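Local coordinates for cell division protein FtsZ 1 (Methanocaldococcus jannaschii, PDB 1W58), which binds GTP, probably hydrolyses it, and probably polymerises into the contractile Z ring at the site of cell division, at residues Gly151-Ala156 against Asp238-Met243; Asp257-Ala262 against Leu327-Arg332; Thr283-His288 against Ala315-Gly320. All blocks are in the same frame, centred on the assembly; numbering follows the deposited sequence.

Contacts 1 and 3 form one continuous packed region between the GTPase domain and the C-terminal domain, while contact 2 lies at a corner of the latter. Helix 236-243 is the bridge: it packs on strand 153-160 in contact 1 and on the paired strands of contact 3, where Met243 CE comes 3.6 Å from Leu286 CD2. The centres of these two contacts are 13 Å apart. Contacts 2 and 3 share a sheet, in which strands 331-337 and 285-291 are neighbours; their centres are 21 Å apart, though their nearest atoms come within about 4 Å without touching. Contact 2 is 30 Å, centre to centre, from contact 1. All three lie away from the known GTP-binding residues.

Contact 1. Residues Gly151-Ala156 against Asp238-Met243; sequences GALTVA and DVKAVM
Leu153 opens the apolar contact at the start of strand 153-160, where its forked end meets helix 236-243. A first torsion with CG nearly anti to the backbone N (chi1 -153°) sends the fork out to lie beside Lys240 CG and Met243 CB. Its CG passes alongside the aliphatic part of Lys240, CG to CG 4.1 Å, the two chains running in opposite directions. Both methyls converge on Met243 CB, Leu153 CD2 the nearer of them to Met243 CB at 3.9 Å, and Leu153 CD1 also grazes Val239 CG1 at 4.3 Å. Thr154 turns its side chain from the helix, and its OG1 and Ser147 OG of helix 135-149 share a hydrogen bond. Two residues along from Leu153, Val155 faces the helix again, and its CG2 meets Met243 SD at 4.0 Å, the side chains crossing at about a right angle. Met243 therefore serves both strand residues, Leu153 with its CB and Val155 with its sulfur. Met124 on the adjoining strand 124-130 touches all three of these side chains. The axes of strand 153-156 and helix 238-243 pass 9.5 Å apart, at 62° between their directions. Outside this packing, Lys240 contacts Lys90 of the second subunit. No hydrogen bond joins the two segments, so the helix is held against the GTPase sheet here by dispersion and burial of apolar surface, without the directional restraint of a polar link.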
loop_
_atom_site.group_PDB
_atom_site.type_symbol
_atom_site.label_atom_id
_atom_site.label_comp_id
_atom_site.label_asym_id
_atom_site.label_seq_id
_atom_site.Cartn_x
_atom_site.Cartn_y
_atom_site.Cartn_z
ATOM N N GLY A 151 9.352 -8.442 -5.924
ATOM C CA GLY A 151 10.672 -9.012 -6.125
ATOM C C GLY A 151 10.864 -10.208 -7.053
ATOM O O GLY A 151 11.979 -10.740 -7.136
ATOM N N ALA A 152 9.814 -10.626 -7.758
ATOM C CA ALA A 152 9.905 -11.775 -8.666
ATOM C C ALA A 152 10.458 -11.384 -10.023
ATOM O O ALA A 152 10.321 -10.242 -10.437
ATOM C CB ALA A 152 8.531 -12.407 -8.844
ATOM N N LEU A 153 11.103 -12.329 -10.702
ATOM C CA LEU A 153 11.639 -12.068 -12.043
ATOM C C LEU A 153 10.329 -12.029 -12.827
ATOM O O LEU A 153 9.527 -12.977 -12.768
ATOM C CB LEU A 153 12.504 -13.250 -12.515
ATOM C CG LEU A 153 13.666 -13.177 -13.525
ATOM C CD1 LEU A 153 13.600 -14.458 -14.358
ATOM C CD2 LEU A 153 13.672 -11.935 -14.401
ATOM N N THR A 154 10.134 -10.937 -13.554
ATOM C CA THR A 154 8.901 -10.674 -14.289
ATOM C C THR A 154 9.022 -10.712 -15.817
ATOM O O THR A 154 9.562 -9.786 -16.445
ATOM C CB THR A 154 8.333 -9.297 -13.814
ATOM O OG1 THR A 154 8.110 -9.357 -12.401
ATOM C CG2 THR A 154 7.028 -8.963 -14.482
ATOM N N VAL A 155 8.488 -11.788 -16.396
ATOM C CA VAL A 155 8.521 -11.995 -17.835
ATOM C C VAL A 155 7.132 -12.108 -18.439
ATOM O O VAL A 155 6.245 -12.789 -17.906
ATOM C CB VAL A 155 9.292 -13.280 -18.208
ATOM C CG1 VAL A 155 9.331 -13.434 -19.718
ATOM C CG2 VAL A 155 10.704 -13.219 -17.650
ATOM N N ALA A 156 6.974 -11.433 -19.568
ATOM C CA ALA A 156 5.728 -11.421 -20.315
ATOM C C ALA A 156 5.935 -12.085 -21.675
ATOM O O ALA A 156 6.977 -11.878 -22.320
ATOM C CB ALA A 156 5.265 -9.973 -20.524
ATOM N N ASP A 238 21.544 -17.696 -13.277
ATOM C CA ASP A 238 22.045 -17.243 -14.585
ATOM C C ASP A 238 20.844 -16.786 -15.404
ATOM O O ASP A 238 20.907 -15.802 -16.157
ATOM C CB ASP A 238 22.759 -18.379 -15.323
ATOM C CG ASP A 238 24.005 -18.868 -14.587
ATOM O OD1 ASP A 238 24.150 -20.102 -14.422
ATOM O OD2 ASP A 238 24.835 -18.021 -14.181
ATOM N N VAL A 239 19.746 -17.516 -15.243
ATOM C CA VAL A 239 18.499 -17.203 -15.922
ATOM C C VAL A 239 18.088 -15.780 -15.550
ATOM O O VAL A 239 17.720 -14.972 -16.409
ATOM C CB VAL A 239 17.366 -18.148 -15.464
ATOM C CG1 VAL A 239 16.031 -17.642 -15.993
ATOM C CG2 VAL A 239 17.638 -19.574 -15.929
ATOM N N LYS A 240 18.180 -15.494 -14.252
ATOM C CA LYS A 240 17.800 -14.207 -13.685
ATOM C C LYS A 240 18.710 -13.086 -14.144
ATOM O O LYS A 240 18.250 -11.976 -14.413
ATOM C CB LYS A 240 17.797 -14.318 -12.154
ATOM C CG LYS A 240 17.199 -13.161 -11.360
ATOM C CD LYS A 240 17.145 -13.578 -9.877
ATOM C CE LYS A 240 16.188 -12.745 -9.024
ATOM N NZ LYS A 240 16.592 -11.315 -8.911
ATOM N N ALA A 241 20.001 -13.376 -14.256
ATOM C CA ALA A 241 20.963 -12.364 -14.687
ATOM C C ALA A 241 20.737 -11.951 -16.145
ATOM O O ALA A 241 20.849 -10.782 -16.493
ATOM C CB ALA A 241 22.406 -12.887 -14.484
ATOM N N VAL A 242 20.411 -12.900 -17.004
ATOM C CA VAL A 242 20.174 -12.554 -18.397
ATOM C C VAL A 242 18.820 -11.858 -18.626
ATOM O O VAL A 242 18.745 -10.860 -19.349
ATOM C CB VAL A 242 20.213 -13.803 -19.291
ATOM C CG1 VAL A 242 19.942 -13.412 -20.744
ATOM C CG2 VAL A 242 21.562 -14.481 -19.157
ATOM N N MET A 243 17.760 -12.392 -18.017
ATOM C CA MET A 243 16.416 -11.839 -18.184
ATOM C C MET A 243 16.177 -10.537 -17.414
ATOM O O MET A 243 15.309 -9.734 -17.775
ATOM C CB MET A 243 15.362 -12.904 -17.830
ATOM C CG MET A 243 15.520 -14.184 -18.673
ATOM S SD MET A 243 13.986 -15.011 -19.118
ATOM C CE MET A 243 14.063 -16.270 -18.137
#

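Contact 2. Residues Asp257-Ala262 against Leu327-Arg332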
loop_
_atom_site.group_PDB
_atom_site.type_symbol
_atom_site.label_atom_id
_atom_site.label_comp_id
_atom_site.label_asym_id
_atom_site.label_seq_id
_atom_site.Cartn_x
_atom_site.Cartn_y
_atom_site.Cartn_z
ATOM N N ASP A 257 13.694 -33.249 -38.706
ATOM C CA ASP A 257 13.295 -34.649 -38.618
ATOM C C ASP A 257 14.427 -35.525 -39.138
ATOM O O ASP A 257 14.550 -36.692 -38.765
ATOM C CB ASP A 257 12.041 -34.865 -39.473
ATOM C CG ASP A 257 11.319 -36.152 -39.140
ATOM O OD1 ASP A 257 10.250 -36.405 -39.744
ATOM O OD2 ASP A 257 11.821 -36.905 -38.275
ATOM N N SER A 258 15.246 -34.937 -40.003
ATOM C CA SER A 258 16.383 -35.606 -40.623
ATOM C C SER A 258 17.316 -36.233 -39.603
ATOM O O SER A 258 16.900 -36.663 -38.527
ATOM C CB SER A 258 17.183 -34.598 -41.443
ATOM O OG SER A 258 16.418 -33.431 -41.680
ATOM N N GLU A 259 18.592 -36.295 -39.968
ATOM C CA GLU A 259 19.604 -36.833 -39.080
ATOM C C GLU A 259 20.706 -35.805 -38.932
ATOM O O GLU A 259 21.655 -35.985 -38.168
ATOM C CB GLU A 259 20.136 -38.172 -39.596
ATOM C CG GLU A 259 19.244 -39.334 -39.167
ATOM C CD GLU A 259 18.794 -39.211 -37.703
ATOM O OE1 GLU A 259 19.661 -39.216 -36.797
ATOM O OE2 GLU A 259 17.570 -39.098 -37.461
ATOM N N LYS A 260 20.557 -34.715 -39.675
ATOM C CA LYS A 260 21.487 -33.600 -39.600
ATOM C C LYS A 260 20.697 -32.571 -38.783
ATOM O O LYS A 260 20.941 -31.367 -38.843
ATOM C CB LYS A 260 21.812 -33.066 -40.998
ATOM C CG LYS A 260 21.132 -33.811 -42.141
ATOM C CD LYS A 260 21.534 -35.285 -42.191
ATOM C CE LYS A 260 21.004 -35.968 -43.447
ATOM N NZ LYS A 260 19.523 -35.880 -43.561
ATOM N N ARG A 261 19.742 -33.113 -38.022
ATOM C CA ARG A 261 18.816 -32.407 -37.130
ATOM C C ARG A 261 19.251 -31.034 -36.637
ATOM O O ARG A 261 18.837 -30.001 -37.170
ATOM C CB ARG A 261 18.524 -33.299 -35.918
ATOM C CG ARG A 261 18.285 -34.753 -36.288
ATOM C CD ARG A 261 17.737 -35.591 -35.138
ATOM N NE ARG A 261 18.677 -35.774 -34.036
ATOM C CZ ARG A 261 18.476 -36.626 -33.036
ATOM N NH1 ARG A 261 17.377 -37.369 -33.011
ATOM N NH2 ARG A 261 19.359 -36.726 -32.053
ATOM N N ALA A 262 20.071 -31.040 -35.596
ATOM C CA ALA A 262 20.580 -29.818 -35.000
ATOM C C ALA A 262 20.843 -28.725 -36.036
ATOM O O ALA A 262 20.268 -27.641 -35.959
ATOM C CB ALA A 262 21.859 -30.124 -34.220
ATOM N N LEU A 327 8.221 -36.501 -28.990
ATOM C CA LEU A 327 8.952 -36.003 -30.156
ATOM C C LEU A 327 9.324 -37.104 -31.150
ATOM O O LEU A 327 9.600 -36.831 -32.323
ATOM C CB LEU A 327 10.207 -35.246 -29.704
ATOM C CG LEU A 327 10.270 -33.767 -30.103
ATOM C CD1 LEU A 327 8.931 -33.097 -29.860
ATOM C CD2 LEU A 327 11.361 -33.078 -29.310
ATOM N N GLU A 328 9.319 -38.345 -30.669
ATOM C CA GLU A 328 9.640 -39.515 -31.484
ATOM C C GLU A 328 10.984 -39.451 -32.191
ATOM O O GLU A 328 11.940 -40.079 -31.743
ATOM C CB GLU A 328 8.519 -39.768 -32.484
ATOM C CG GLU A 328 7.312 -40.408 -31.823
ATOM C CD GLU A 328 6.045 -40.241 -32.626
ATOM O OE1 GLU A 328 6.071 -40.519 -33.845
ATOM O OE2 GLU A 328 5.021 -39.838 -32.033
ATOM N N ASN A 329 11.078 -38.709 -33.288
ATOM C CA ASN A 329 12.363 -38.628 -33.972
ATOM C C ASN A 329 12.700 -37.229 -34.467
ATOM O O ASN A 329 13.200 -37.060 -35.580
ATOM C CB ASN A 329 12.402 -39.617 -35.142
ATOM C CG ASN A 329 13.793 -39.745 -35.746
ATOM O OD1 ASN A 329 14.766 -40.026 -35.040
ATOM N ND2 ASN A 329 13.892 -39.542 -37.058
ATOM N N THR A 330 12.449 -36.225 -33.634
ATOM C CA THR A 330 12.729 -34.844 -34.016
ATOM C C THR A 330 13.370 -34.038 -32.892
ATOM O O THR A 330 13.159 -34.327 -31.715
ATOM C CB THR A 330 11.431 -34.106 -34.425
ATOM O OG1 THR A 330 10.794 -34.807 -35.499
ATOM C CG2 THR A 330 11.737 -32.687 -34.871
ATOM N N VAL A 331 14.175 -33.048 -33.267
ATOM C CA VAL A 331 14.778 -32.148 -32.291
ATOM C C VAL A 331 14.178 -30.775 -32.586
ATOM O O VAL A 331 14.216 -30.296 -33.727
ATOM C CB VAL A 331 16.332 -32.055 -32.384
ATOM C CG1 VAL A 331 16.950 -33.389 -32.033
ATOM C CG2 VAL A 331 16.758 -31.587 -33.755
ATOM N N ARG A 332 13.590 -30.160 -31.566
ATOM C CA ARG A 332 12.985 -28.849 -31.736
ATOM C C ARG A 332 13.867 -27.824 -31.055
ATOM O O ARG A 332 14.436 -28.094 -30.002
ATOM C CB ARG A 332 11.589 -28.826 -31.124
ATOM C CG ARG A 332 10.823 -27.564 -31.452
ATOM C CD ARG A 332 9.548 -27.460 -30.636
ATOM N NE ARG A 332 8.514 -28.407 -31.039
ATOM C CZ ARG A 332 7.935 -29.272 -30.209
ATOM N NH1 ARG A 332 8.298 -29.316 -28.930
ATOM N NH2 ARG A 332 6.972 -30.074 -30.649
#
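Arg261 and Val331 make the tight half of this contact, both buried and crossing at about a right angle. Val331 splits its two methyls between the stem and the end of the arginine: CG2 presses on Arg261 CB at 3.3 Å, and CG1 lies over one face of the guanidinium, offset toward its rim, with Arg261 NE 3.6 Å away. A bend at chi3 (-67°) turns the guanidinium across that methyl. Its polar rim is engaged by acids of the same chain, NH1 in a salt bridge with Asp294 and NH2 in another with Glu299 of helix 297-308. An alanine here would keep the CB contact with Val331 CG2 but is likely to uncover CG1 and to leave Asp294 and Glu299 without the positive charge they share.

The exposed side is quite different. Asp257, Glu259 and Asn329 gather their polar ends there, yet no hydrogen bond crosses. Asp257 OD2 lies 3.0 Å from Asn329 O, but both are acceptors. The Asn329 amide stands 60° from the Asp257 carboxylate, with Asn329 ND2 3.6 Å from Asp257 OD2. Against Glu259 the same amide is nearly coplanar, although Glu259 OE2 stays 3.7 Å from Asn329 ND2. Thr330 OG1 flanks Asp257 OD2 at 3.6 Å.

Behind this loose side, Val331 is backbone-bonded to Ser256 and Ala262 packs on helix 297-308. The arrangement is a corner of the C-terminal alpha/beta domain: the end of edge strand 249-256 turns into helix 261-270 beside the start of its antiparallel neighbour, strand 331-337, and through Asp294 and Glu299 the arginine ties that turn to helix 297-308 and the loop before it.

Contact 3. Residues Thr283-His288 against Ala315-Gly320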
loop_
_atom_site.group_PDB
_atom_site.type_symbol
_atom_site.label_atom_id
_atom_site.label_comp_id
_atom_site.label_asym_id
_atom_site.label_seq_id
_atom_site.Cartn_x
_atom_site.Cartn_y
_atom_site.Cartn_z
ATOM N N THR A 283 22.649 -8.928 -27.079
ATOM C CA THR A 283 23.384 -9.447 -25.938
ATOM C C THR A 283 22.367 -10.464 -25.465
ATOM O O THR A 283 21.262 -10.496 -25.986
ATOM C CB THR A 283 23.517 -8.425 -24.842
ATOM O OG1 THR A 283 24.040 -7.206 -25.384
ATOM C CG2 THR A 283 24.435 -8.959 -23.749
ATOM N N GLY A 284 22.698 -11.295 -24.500
ATOM C CA GLY A 284 21.707 -12.257 -24.026
ATOM C C GLY A 284 20.819 -13.050 -24.989
ATOM O O GLY A 284 20.410 -12.591 -26.047
ATOM N N ALA A 285 20.495 -14.269 -24.588
ATOM C CA ALA A 285 19.667 -15.134 -25.394
ATOM C C ALA A 285 19.441 -16.398 -24.597
ATOM O O ALA A 285 20.286 -16.769 -23.793
ATOM C CB ALA A 285 20.370 -15.461 -26.676
ATOM N N LEU A 286 18.288 -17.036 -24.786
ATOM C CA LEU A 286 17.996 -18.285 -24.101
ATOM C C LEU A 286 17.763 -19.281 -25.229
ATOM O O LEU A 286 17.095 -18.959 -26.221
ATOM C CB LEU A 286 16.756 -18.167 -23.199
ATOM C CG LEU A 286 16.825 -17.061 -22.117
ATOM C CD1 LEU A 286 16.194 -15.775 -22.622
ATOM C CD2 LEU A 286 16.104 -17.503 -20.888
ATOM N N ILE A 287 18.349 -20.472 -25.102
ATOM C CA ILE A 287 18.202 -21.491 -26.123
ATOM C C ILE A 287 17.759 -22.788 -25.476
ATOM O O ILE A 287 18.351 -23.231 -24.498
ATOM C CB ILE A 287 19.533 -21.721 -26.890
ATOM C CG1 ILE A 287 20.150 -20.378 -27.284
ATOM C CG2 ILE A 287 19.265 -22.479 -28.178
ATOM C CD1 ILE A 287 21.481 -20.483 -27.989
ATOM N N HIS A 288 16.693 -23.377 -26.006
ATOM C CA HIS A 288 16.190 -24.628 -25.475
ATOM C C HIS A 288 16.091 -25.612 -26.615
ATOM O O HIS A 288 15.276 -25.436 -27.519
ATOM C CB HIS A 288 14.804 -24.463 -24.873
ATOM C CG HIS A 288 14.315 -25.683 -24.162
ATOM N ND1 HIS A 288 13.031 -25.798 -23.675
ATOM C CD2 HIS A 288 14.957 -26.823 -23.806
ATOM C CE1 HIS A 288 12.903 -26.954 -23.043
ATOM N NE2 HIS A 288 14.057 -27.596 -23.109
ATOM N N ALA A 315 27.791 -11.508 -25.874
ATOM C CA ALA A 315 26.449 -11.840 -25.424
ATOM C C ALA A 315 26.467 -12.982 -24.419
ATOM O O ALA A 315 27.317 -13.869 -24.489
ATOM C CB ALA A 315 25.582 -12.220 -26.615
ATOM N N THR A 316 25.530 -12.958 -23.479
ATOM C CA THR A 316 25.441 -14.028 -22.502
ATOM C C THR A 316 24.368 -14.961 -23.014
ATOM O O THR A 316 23.285 -14.513 -23.365
ATOM C CB THR A 316 25.006 -13.514 -21.136
ATOM O OG1 THR A 316 25.833 -12.406 -20.756
ATOM C CG2 THR A 316 25.124 -14.629 -20.098
ATOM N N ILE A 317 24.667 -16.251 -23.074
ATOM C CA ILE A 317 23.695 -17.224 -23.552
ATOM C C ILE A 317 23.366 -18.221 -22.460
ATOM O O ILE A 317 24.255 -18.724 -21.774
ATOM C CB ILE A 317 24.222 -18.025 -24.776
ATOM C CG1 ILE A 317 24.437 -17.093 -25.967
ATOM C CG2 ILE A 317 23.257 -19.134 -25.142
ATOM C CD1 ILE A 317 25.728 -16.324 -25.891
ATOM N N ILE A 318 22.082 -18.496 -22.287
ATOM C CA ILE A 318 21.645 -19.464 -21.297
ATOM C C ILE A 318 21.004 -20.555 -22.122
ATOM O O ILE A 318 20.194 -20.270 -23.007
ATOM C CB ILE A 318 20.596 -18.861 -20.334
ATOM C CG1 ILE A 318 21.218 -17.694 -19.560
ATOM C CG2 ILE A 318 20.050 -19.940 -19.402
ATOM C CD1 ILE A 318 22.554 -18.007 -18.915
ATOM N N TRP A 319 21.366 -21.803 -21.860
ATOM C CA TRP A 319 20.799 -22.896 -22.638
ATOM C C TRP A 319 20.610 -24.192 -21.862
ATOM O O TRP A 319 21.175 -24.379 -20.780
ATOM C CB TRP A 319 21.664 -23.162 -23.875
ATOM C CG TRP A 319 23.039 -23.692 -23.562
ATOM C CD1 TRP A 319 24.163 -22.960 -23.292
ATOM C CD2 TRP A 319 23.426 -25.072 -23.482
ATOM N NE1 TRP A 319 25.224 -23.800 -23.053
ATOM C CE2 TRP A 319 24.799 -25.101 -23.163
ATOM C CE3 TRP A 319 22.744 -26.286 -23.645
ATOM C CZ2 TRP A 319 25.509 -26.304 -23.005
ATOM C CZ3 TRP A 319 23.446 -27.477 -23.487
ATOM C CH2 TRP A 319 24.815 -27.476 -23.170
ATOM N N GLY A 320 19.799 -25.080 -22.429
ATOM C CA GLY A 320 19.529 -26.361 -21.808
ATOM C C GLY A 320 19.136 -27.332 -22.897
ATOM O O GLY A 320 19.030 -26.942 -24.061
#
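Ile287 and Ile318 lie at the middle of a parallel strand pair held by three backbone hydrogen bonds. Ile318 N donates to Ala285 O at 2.9 Å, nearly straight. Ile287 N donates to Ile318 O at 2.8 Å. Gly320 N reaches Ile287 O at 3.1 Å. That last bond is more bent, 144° at the hydrogen. The carbonyls also draw in CA-H...O contacts, such as that from Trp319 CA to Ile287 O at 3.1 Å.

On one face, Ile287 CD1 crosses to Ile317 CG2 at 3.6 Å, and Ile287 CB lies beside Trp319 CB at 4.0 Å. The indole itself leads away from Ile287, its CG set between the backbone N and carbonyl carbon (chi1 66°), and packs on Ala300 and Val304 of helix 297-308. Ile287 meets Val303 and Val307 of that helix, which covers this side and connects the two strands in a beta-alpha-beta crossover.

The other face carries Leu286, His288 and Ile318. The edge of the imidazole approaches Gly320 O, with His288 CD2 4.1 Å away. Thr322 OG1 hydrogen-bonds to NE2, and a weak bond joins ND1 to Gly221 O of helix 204-227. Leu286 packs on Leu222 and Leu225 of the same helix and on Met243 of helix 236-243, where Ile318 also rests, on Asp238 and Val242.

Polarity is thus concentrated within the backbone and at the histidine, whose ring is probably fixed in orientation mainly by Thr322, with Gly221 O adding weakly, while helices 297-308, 204-227 and 236-243 cover largely apolar side chains on the two faces.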